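Side-chain contacts in cDNA FLJ56608, highly similar to Homo sapiens chloride channel, calcium activated, family member 1 (CLCA1), mRNA (Homo sapiens, PDB 6PYO), which may mediate calcium-activated chloride conductance as a secreted, self-cleaving regulator, represented here by its von Willebrand factor type A domain: residues 72-75 and 76-79; 136-140 and 141-145. All coordinates share one frame; numbering follows the deposited sequence.

Contact 1 of 2, residues 72-75 and 76-79; sequences TLAK and RLPA
Leu73 O accepts the backbone N-H of Arg76 at 3.0 Å (N to O, 153° at the hydrogen), the shorter of two successive three-residue bonds that wind the chain out of the helix. The second, Leu77 N to Ala74 O at 3.2 Å, is straighter (169°) and closes a type I beta turn from Ala74 to Leu77. Arg76 then runs back alongside Thr72, both side chains pointing the same way. Its CG lies anti to its own carbonyl carbon (chi1 -53°) and the chain beyond is extended, which carries the guanidinium past the Thr72 carbonyl. There water 1 bridges Thr72 O and Arg76 NE, at 2.9 Å from each, while Thr72 OG1 sits over one face of the guanidinium, 3.5 Å from Arg76 NH2. Two of the group's nitrogens are thus engaged, NE by the water and NH1 by Gln58 O. Across the turn, Leu77 lays CG 3.3 Å from Ala74 O and brings CD1 to 4.5 Å from Ala74 CB, a light apolar touch. An alanine here in place of Leu77 would probably leave the Ala74 methyl without its partner, thin the cover beside Ala74 O to CB alone, and open a gap next to Gln33. Water 2 links Lys75 O with Leu77 O. The turn follows helix 67-74 at the domain surface: Leu73 is buried against Leu36 of helix 24-39 and strands 45-51 and 55-63, Arg76 reaches Ser59 and Met48, and Leu77 rests on helix 24-39.

Contact 2 of 2, residues 136-140 and 141-145; sequences TVALG and PSAAQ
Ala138 and Ala143 face each other across the bend, their CB atoms 4.3 Å apart, and this methyl pair is the close side-chain packing of the contact. Both methyls point toward the opposing segment, so the end of strand 133-138 and the returning chain meet through two small groups. The reversal itself is made by backbone: Gly140 is extended, whereas the small psi values of Pro141 (-7°) and Ser142 (31°) turn the chain after it. No direct hydrogen bond spans the two segments. Instead, water 3 sits in the mouth of the bend, at a doubtfully short 2.5 Å from Gly140 O and accepting a weak bond from Ala143 N (3.3 Å), so the bridge is uncertain. The outer side is looser: Pro141 and Ser142 are exposed there, Pro141 meeting Arg24 of helix 24-39 and Ser142 meeting Glu116. The side chain of Ser142 is about 10 Å from a bound calcium ion, too far to be a ligand. A strand leading through such a loop into helix 145-152 is the beta-alpha connection of the Rossmann-like von Willebrand factor A fold.

From strand 8-14 the chain runs through helix 24-39 and strands 45-51 and 55-63 before contact 1 closes the turn after helix 67-74 and starts the loop toward helix 87-99. Strand 108-113 and helix 124-130 follow, and strand 133-138 then enters contact 2, which bends the chain toward helix 145-152. The two are in series, neither nesting nor crossing. The centres of contact 1 and contact 2 are 22 Å apart. The nearest atoms of contact 1 and contact 2 are about 9 Å apart, without touching. Contact 1 ties its turn to the edge of the sheet at strand 55-63, contact 2 lies toward the edge at strand 158-159, and helix 24-39 meets residues of both.

Contact 1 of 2, residues 72-75 and 76-79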
ATOM      1  N   THR A  72      -1.149  14.611   8.603  1.00 37.25           N
ATOM      2  CA  THR A  72      -0.935  13.609   9.635  1.00 47.70           C
ATOM      3  C   THR A  72      -0.612  12.246   9.026  1.00 46.81           C
ATOM      4  O   THR A  72       0.187  11.485   9.592  1.00 40.76           O
ATOM      5  CB  THR A  72      -2.155  13.510  10.557  1.00 42.07           C
ATOM      6  OG1 THR A  72      -1.927  12.470  11.510  1.00 60.05           O
ATOM      7  CG2 THR A  72      -3.394  13.156   9.769  1.00 52.30           C
ATOM      8  N   LEU A  73      -1.194  11.922   7.869  1.00 41.06           N
ATOM      9  CA  LEU A  73      -0.804  10.673   7.212  1.00 36.25           C
ATOM     10  C   LEU A  73       0.594  10.777   6.633  1.00 39.23           C
ATOM     11  O   LEU A  73       1.388   9.830   6.732  1.00 34.18           O
ATOM     12  CB  LEU A  73      -1.795  10.311   6.105  1.00 39.26           C
ATOM     13  CG  LEU A  73      -3.114   9.763   6.625  1.00 42.21           C
ATOM     14  CD1 LEU A  73      -4.249   9.860   5.654  1.00 43.95           C
ATOM     15  CD2 LEU A  73      -2.894   8.323   7.027  1.00 43.44           C
ATOM     16  N   ALA A  74       0.925  11.931   6.027  1.00 39.74           N
ATOM     17  CA  ALA A  74       2.225  12.061   5.382  1.00 41.30           C
ATOM     18  C   ALA A  74       3.365  12.000   6.393  1.00 40.83           C
ATOM     19  O   ALA A  74       4.444  11.481   6.081  1.00 46.59           O
ATOM     20  CB  ALA A  74       2.294  13.350   4.568  1.00 36.04           C
ATOM     21  N   LYS A  75       3.161  12.531   7.598  1.00 41.03           N
ATOM     22  CA  LYS A  75       4.201  12.474   8.626  1.00 52.27           C
ATOM     23  C   LYS A  75       4.525  11.048   9.054  1.00 43.63           C
ATOM     24  O   LYS A  75       5.563  10.835   9.685  1.00 45.76           O
ATOM     25  CB  LYS A  75       3.776  13.341   9.830  1.00 51.92           C
ATOM     26  CG  LYS A  75       3.946  14.854   9.558  1.00 78.29           C
ATOM     27  CD  LYS A  75       3.250  15.749  10.586  1.00116.08           C
ATOM     28  CE  LYS A  75       3.518  17.235  10.297  1.00 80.82           C
ATOM     29  NZ  LYS A  75       2.577  18.167  11.003  1.00 94.95           N
ATOM     30  N   ARG A  76       3.699  10.064   8.697  1.00 39.66           N
ATOM     31  CA  ARG A  76       3.947   8.682   9.076  1.00 40.10           C
ATOM     32  C   ARG A  76       4.596   7.859   7.977  1.00 44.13           C
ATOM     33  O   ARG A  76       4.682   6.632   8.116  1.00 39.90           O
ATOM     34  CB  ARG A  76       2.652   8.002   9.520  1.00 36.98           C
ATOM     35  CG  ARG A  76       1.971   8.795  10.572  1.00 44.66           C
ATOM     36  CD  ARG A  76       0.766   8.131  11.200  1.00 53.27           C
ATOM     37  NE  ARG A  76       0.236   9.056  12.205  1.00 64.71           N
ATOM     38  CZ  ARG A  76      -0.901   8.906  12.873  1.00 62.91           C
ATOM     39  NH1 ARG A  76      -1.663   7.849  12.671  1.00 55.25           N
ATOM     40  NH2 ARG A  76      -1.275   9.827  13.746  1.00 57.41           N
ATOM     41  N   LEU A  77       5.011   8.484   6.882  1.00 36.36           N
ATOM     42  CA  LEU A  77       5.734   7.759   5.867  1.00 40.78           C
ATOM     43  C   LEU A  77       7.070   7.288   6.446  1.00 48.61           C
ATOM     44  O   LEU A  77       7.647   7.982   7.283  1.00 41.54           O
ATOM     45  CB  LEU A  77       5.947   8.652   4.633  1.00 42.40           C
ATOM     46  CG  LEU A  77       4.671   9.073   3.872  1.00 39.20           C
ATOM     47  CD1 LEU A  77       4.978  10.174   2.849  1.00 40.70           C
ATOM     48  CD2 LEU A  77       4.029   7.879   3.176  1.00 40.48           C
ATOM     49  N   PRO A  78       7.563   6.108   6.048  1.00 45.98           N
ATOM     50  CA  PRO A  78       8.737   5.526   6.732  1.00 44.06           C
ATOM     51  C   PRO A  78       9.983   6.385   6.596  1.00 40.29           C
ATOM     52  O   PRO A  78      10.374   6.778   5.503  1.00 46.35           O
ATOM     53  CB  PRO A  78       8.940   4.166   6.051  1.00 40.63           C
ATOM     54  CG  PRO A  78       7.822   4.014   5.029  1.00 44.15           C
ATOM     55  CD  PRO A  78       7.093   5.320   4.899  1.00 43.01           C
ATOM     56  N   ALA A  79      10.632   6.636   7.721  1.00 52.13           N
ATOM     57  CA  ALA A  79      11.891   7.374   7.715  1.00 61.23           C
ATOM     58  C   ALA A  79      13.097   6.489   7.384  1.00 54.40           C
ATOM     59  O   ALA A  79      14.117   6.993   6.893  1.00 50.48           O
ATOM     60  CB  ALA A  79      12.090   8.034   9.077  1.00 74.37           C
TER
HETATM   61  O   HOH W   1       1.309  11.739  12.278  1.00 53.34           O
HETATM   62  O   HOH W   2       7.848   9.014   9.773  1.00 53.79           O

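Contact 2 of 2, residues 136-140 and 141-145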
ATOM      1  N   THR A 136       0.282  -1.270  -7.902  1.00 35.11           N
ATOM      2  CA  THR A 136       1.673  -1.524  -7.545  1.00 39.49           C
ATOM      3  C   THR A 136       2.550  -0.457  -8.182  1.00 43.97           C
ATOM      4  O   THR A 136       2.358  -0.097  -9.348  1.00 42.00           O
ATOM      5  CB  THR A 136       2.112  -2.938  -7.972  1.00 39.69           C
ATOM      6  OG1 THR A 136       1.969  -3.101  -9.393  1.00 46.60           O
ATOM      7  CG2 THR A 136       1.275  -3.993  -7.283  1.00 36.64           C
ATOM      8  N   VAL A 137       3.461   0.091  -7.391  1.00 37.25           N
ATOM      9  CA  VAL A 137       4.531   0.954  -7.860  1.00 35.32           C
ATOM     10  C   VAL A 137       5.834   0.224  -7.534  1.00 50.67           C
ATOM     11  O   VAL A 137       6.180   0.020  -6.353  1.00 44.04           O
ATOM     12  CB  VAL A 137       4.488   2.346  -7.230  1.00 46.98           C
ATOM     13  CG1 VAL A 137       5.452   3.275  -7.964  1.00 48.74           C
ATOM     14  CG2 VAL A 137       3.081   2.931  -7.293  1.00 48.22           C
ATOM     15  N   ALA A 138       6.526  -0.212  -8.584  1.00 47.05           N
ATOM     16  CA  ALA A 138       7.807  -0.892  -8.456  1.00 51.43           C
ATOM     17  C   ALA A 138       8.900   0.154  -8.311  1.00 56.96           C
ATOM     18  O   ALA A 138       9.054   1.010  -9.180  1.00 53.31           O
ATOM     19  CB  ALA A 138       8.052  -1.780  -9.673  1.00 57.95           C
ATOM     20  N   LEU A 139       9.640   0.121  -7.204  1.00 52.73           N
ATOM     21  CA  LEU A 139      10.636   1.153  -6.937  1.00 54.60           C
ATOM     22  C   LEU A 139      12.057   0.674  -7.216  1.00 52.93           C
ATOM     23  O   LEU A 139      13.006   1.456  -7.121  1.00 55.21           O
ATOM     24  CB  LEU A 139      10.487   1.633  -5.485  1.00 55.42           C
ATOM     25  CG  LEU A 139       9.120   2.306  -5.279  1.00 48.74           C
ATOM     26  CD1 LEU A 139       8.756   2.456  -3.844  1.00 50.02           C
ATOM     27  CD2 LEU A 139       9.097   3.672  -5.997  1.00 54.29           C
ATOM     28  N   GLY A 140      12.218  -0.584  -7.569  1.00 51.74           N
ATOM     29  CA  GLY A 140      13.487  -1.088  -8.013  1.00 58.55           C
ATOM     30  C   GLY A 140      13.300  -1.802  -9.331  1.00 61.04           C
ATOM     31  O   GLY A 140      12.170  -1.975  -9.810  1.00 59.06           O
ATOM     32  N   PRO A 141      14.409  -2.243  -9.937  1.00 65.23           N
ATOM     33  CA  PRO A 141      14.339  -2.949 -11.224  1.00 62.70           C
ATOM     34  C   PRO A 141      14.288  -4.462 -11.115  1.00 56.56           C
ATOM     35  O   PRO A 141      14.093  -5.134 -12.137  1.00 62.72           O
ATOM     36  CB  PRO A 141      15.639  -2.507 -11.912  1.00 62.62           C
ATOM     37  CG  PRO A 141      16.622  -2.445 -10.745  1.00 57.31           C
ATOM     38  CD  PRO A 141      15.802  -2.007  -9.515  1.00 58.47           C
ATOM     39  N   SER A 142      14.460  -5.019  -9.917  1.00 54.97           N
ATOM     40  CA  SER A 142      14.480  -6.461  -9.723  1.00 50.53           C
ATOM     41  C   SER A 142      13.179  -6.968  -9.124  1.00 51.14           C
ATOM     42  O   SER A 142      13.180  -7.958  -8.384  1.00 58.39           O
ATOM     43  CB  SER A 142      15.663  -6.858  -8.837  1.00 59.20           C
ATOM     44  OG  SER A 142      16.823  -6.125  -9.201  1.00 75.00           O
ATOM     45  N   ALA A 143      12.069  -6.299  -9.425  1.00 53.74           N
ATOM     46  CA  ALA A 143      10.770  -6.728  -8.922  1.00 48.34           C
ATOM     47  C   ALA A 143      10.449  -8.141  -9.383  1.00 47.05           C
ATOM     48  O   ALA A 143      10.548  -8.454 -10.570  1.00 58.77           O
ATOM     49  CB  ALA A 143       9.679  -5.763  -9.410  1.00 50.49           C
ATOM     50  N   ALA A 144      10.019  -8.987  -8.452  1.00 45.33           N
ATOM     51  CA  ALA A 144       9.478 -10.285  -8.831  1.00 51.88           C
ATOM     52  C   ALA A 144       8.380 -10.103  -9.897  1.00 59.71           C
ATOM     53  O   ALA A 144       7.768  -9.030  -9.965  1.00 57.61           O
ATOM     54  CB  ALA A 144       8.922 -10.994  -7.573  1.00 45.79           C
ATOM     55  N   GLN A 145       7.980 -11.200 -10.573  1.00 59.66           N
ATOM     56  CA  GLN A 145       6.838 -11.181 -11.509  1.00 62.79           C
ATOM     57  C   GLN A 145       5.480 -11.209 -10.794  1.00 51.67           C
ATOM     58  O   GLN A 145       4.494 -10.631 -11.289  1.00 55.67           O
ATOM     59  CB  GLN A 145       6.947 -12.372 -12.475  1.00 65.01           C
ATOM     60  CG  GLN A 145       5.712 -12.636 -13.352  1.00 75.46           C
ATOM     61  CD  GLN A 145       5.470 -11.573 -14.424  1.00 85.53           C
ATOM     62  OE1 GLN A 145       6.344 -10.767 -14.738  1.00 95.62           O
ATOM     63  NE2 GLN A 145       4.264 -11.574 -14.990  1.00 92.08           N
TER
HETATM   64  O   HOH W   3      11.390  -3.707 -11.361  1.00 58.17           O